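Local coordinates for phosphoribosylaminoimidazole carboxylase, ATPase subunit (Thermotoga maritima, PDB 3AX6), which probably catalyses the ATP-dependent joining of hydrogencarbonate to 5-aminoimidazole ribonucleotide, a step of de novo purine synthesis, at residues G312-L316 / F332-T338. Residues are numbered along the deposited sequence; the frame is centred on the assembly and turned at random.
Sequences GKPAL and FYGKKET
With chi1 at -177°, Phe332 points CG opposite its backbone N, and the ring reaches Pro314 and Leu316. Leu316 turns CG away from its own carbonyl carbon (chi1 -68°), bringing its methyls to the same ring. The contact lies in the C-terminal domain of this ATP-grasp enzyme. It joins the start of strand 314-317, and Gly312 just before it, to the loop between antiparallel strands 328-332 and 343-350. Pro314 CB meets the ring at its edge, near the ring plane, 3.6 Å from Phe332 CZ. Leu316 CD2 approaches obliquely, 4.0 Å from Phe332 CD1, and Leu316 CD1 lies over one face of the ring, offset toward the rim. Next along the same rim of the proline ring, Pro314 CG lies 3.3 Å from Lys335 O of the loop backbone. An alanine in place of Pro314 would keep CB but lose CG and CD, and would probably leave a gap beside Lys335 O. Met344 of strand 343-350 also packs on Pro314. On the second subunit, Met23 touches Leu316 and Gly24 touches Phe332, so the apolar cluster reaches the dimer interface. At the other end, Gly312 and Thr338 form a single antiparallel bridge, a hydrogen-bonded pair. One bond, Gly312 N to Thr338 O, is weak at 3.5 Å. A water links Gly312 N, weakly, to Glu337 OE2. Gly312 O also receives a CA-H contact from Glu337 CA at 3.1 Å. The firm bond of the bridge runs from Thr338 N to Gly312 O, 2.7 Å long, with an N-H...O angle of 159°.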
loop_
_atom_site.group_PDB
_atom_site.type_symbol
_atom_site.label_atom_id
_atom_site.label_comp_id
_atom_site.label_asym_id
_atom_site.label_seq_id
_atom_site.Cartn_x
_atom_site.Cartn_y
_atom_site.Cartn_z
ATOM N N GLY A 312 10.634 -23.564 10.947
ATOM C CA GLY A 312 11.375 -23.490 9.695
ATOM C C GLY A 312 10.817 -22.532 8.657
ATOM O O GLY A 312 10.247 -21.491 9.003
ATOM N N LYS A 313 10.985 -22.885 7.381
ATOM C CA LYS A 313 10.507 -22.061 6.268
ATOM C C LYS A 313 8.988 -21.998 6.223
ATOM O O LYS A 313 8.317 -23.027 6.140
ATOM C CB LYS A 313 11.043 -22.592 4.935
ATOM C CG LYS A 313 12.551 -22.465 4.800
ATOM C CD LYS A 313 13.057 -22.949 3.447
ATOM C CE LYS A 313 14.572 -22.848 3.379
ATOM N NZ LYS A 313 15.115 -23.235 2.049
ATOM N N PRO A 314 8.430 -20.778 6.260
ATOM C CA PRO A 314 6.985 -20.544 6.232
ATOM C C PRO A 314 6.332 -21.133 4.992
ATOM O O PRO A 314 6.941 -21.180 3.925
ATOM C CB PRO A 314 6.876 -19.020 6.250
ATOM C CG PRO A 314 8.187 -18.566 6.837
ATOM C CD PRO A 314 9.157 -19.501 6.192
ATOM N N ALA A 315 5.091 -21.577 5.146
ATOM C CA ALA A 315 4.313 -22.144 4.051
ATOM C C ALA A 315 2.834 -21.893 4.357
ATOM O O ALA A 315 2.380 -22.100 5.487
ATOM C CB ALA A 315 4.587 -23.633 3.923
ATOM N N LEU A 316 2.088 -21.444 3.354
ATOM C CA LEU A 316 0.677 -21.144 3.535
ATOM C C LEU A 316 -0.276 -22.230 3.055
ATOM O O LEU A 316 -0.006 -22.926 2.078
ATOM C CB LEU A 316 0.336 -19.847 2.810
ATOM C CG LEU A 316 0.930 -18.560 3.363
ATOM C CD1 LEU A 316 0.817 -17.464 2.315
ATOM C CD2 LEU A 316 0.202 -18.172 4.640
ATOM N N PHE A 332 0.957 -11.070 4.214
ATOM C CA PHE A 332 1.940 -11.977 4.797
ATOM C C PHE A 332 3.276 -11.245 4.939
ATOM O O PHE A 332 3.819 -10.754 3.952
ATOM C CB PHE A 332 2.092 -13.186 3.871
ATOM C CG PHE A 332 3.031 -14.236 4.373
ATOM C CD1 PHE A 332 2.634 -15.128 5.355
ATOM C CD2 PHE A 332 4.304 -14.360 3.827
ATOM C CE1 PHE A 332 3.487 -16.139 5.787
ATOM C CE2 PHE A 332 5.167 -15.364 4.249
ATOM C CZ PHE A 332 4.757 -16.259 5.231
ATOM N N TYR A 333 3.793 -11.150 6.163
ATOM C CA TYR A 333 5.070 -10.478 6.376
ATOM C C TYR A 333 6.145 -11.488 5.972
ATOM O O TYR A 333 6.013 -12.682 6.245
ATOM C CB TYR A 333 5.265 -10.084 7.845
ATOM C CG TYR A 333 4.048 -9.509 8.544
ATOM C CD1 TYR A 333 3.186 -8.624 7.894
ATOM C CD2 TYR A 333 3.774 -9.832 9.875
ATOM C CE1 TYR A 333 2.074 -8.076 8.552
ATOM C CE2 TYR A 333 2.667 -9.286 10.548
ATOM C CZ TYR A 333 1.821 -8.413 9.878
ATOM O OH TYR A 333 0.719 -7.896 10.526
ATOM N N GLY A 334 7.208 -11.018 5.333
ATOM C CA GLY A 334 8.251 -11.930 4.905
ATOM C C GLY A 334 9.235 -12.360 5.979
ATOM O O GLY A 334 10.418 -12.032 5.903
ATOM N N LYS A 335 8.768 -13.093 6.985
ATOM C CA LYS A 335 9.675 -13.544 8.031
ATOM C C LYS A 335 10.401 -14.800 7.571
ATOM O O LYS A 335 9.797 -15.720 7.012
ATOM C CB LYS A 335 8.916 -13.764 9.348
ATOM C CG LYS A 335 8.489 -12.432 9.970
ATOM C CD LYS A 335 7.851 -12.545 11.341
ATOM C CE LYS A 335 7.645 -11.148 11.916
ATOM N NZ LYS A 335 6.899 -11.117 13.202
ATOM N N LYS A 336 11.711 -14.812 7.788
ATOM C CA LYS A 336 12.550 -15.922 7.368
ATOM C C LYS A 336 12.404 -17.224 8.139
ATOM O O LYS A 336 13.227 -18.123 7.986
ATOM C CB LYS A 336 14.019 -15.486 7.349
ATOM C CG LYS A 336 14.390 -14.392 8.344
ATOM C CD LYS A 336 15.870 -14.029 8.197
ATOM C CE LYS A 336 16.272 -12.837 9.057
ATOM N NZ LYS A 336 15.692 -11.549 8.563
ATOM N N GLU A 337 11.366 -17.329 8.966
ATOM C CA GLU A 337 11.118 -18.555 9.724
ATOM C C GLU A 337 9.845 -18.493 10.563
ATOM O O GLU A 337 9.596 -17.508 11.256
ATOM C CB GLU A 337 12.310 -18.887 10.632
ATOM C CG GLU A 337 12.672 -17.802 11.637
ATOM C CD GLU A 337 13.661 -18.285 12.695
ATOM O OE1 GLU A 337 14.120 -17.447 13.505
ATOM O OE2 GLU A 337 13.974 -19.499 12.719
ATOM N N THR A 338 9.029 -19.538 10.488
ATOM C CA THR A 338 7.807 -19.561 11.275
ATOM C C THR A 338 8.053 -20.274 12.602
ATOM O O THR A 338 8.952 -21.113 12.721
ATOM C CB THR A 338 6.648 -20.275 10.552
ATOM O OG1 THR A 338 5.447 -20.113 11.318
ATOM C CG2 THR A 338 6.934 -21.764 10.408
HETATM O O HOH W 1 12.896 -22.465 12.973
#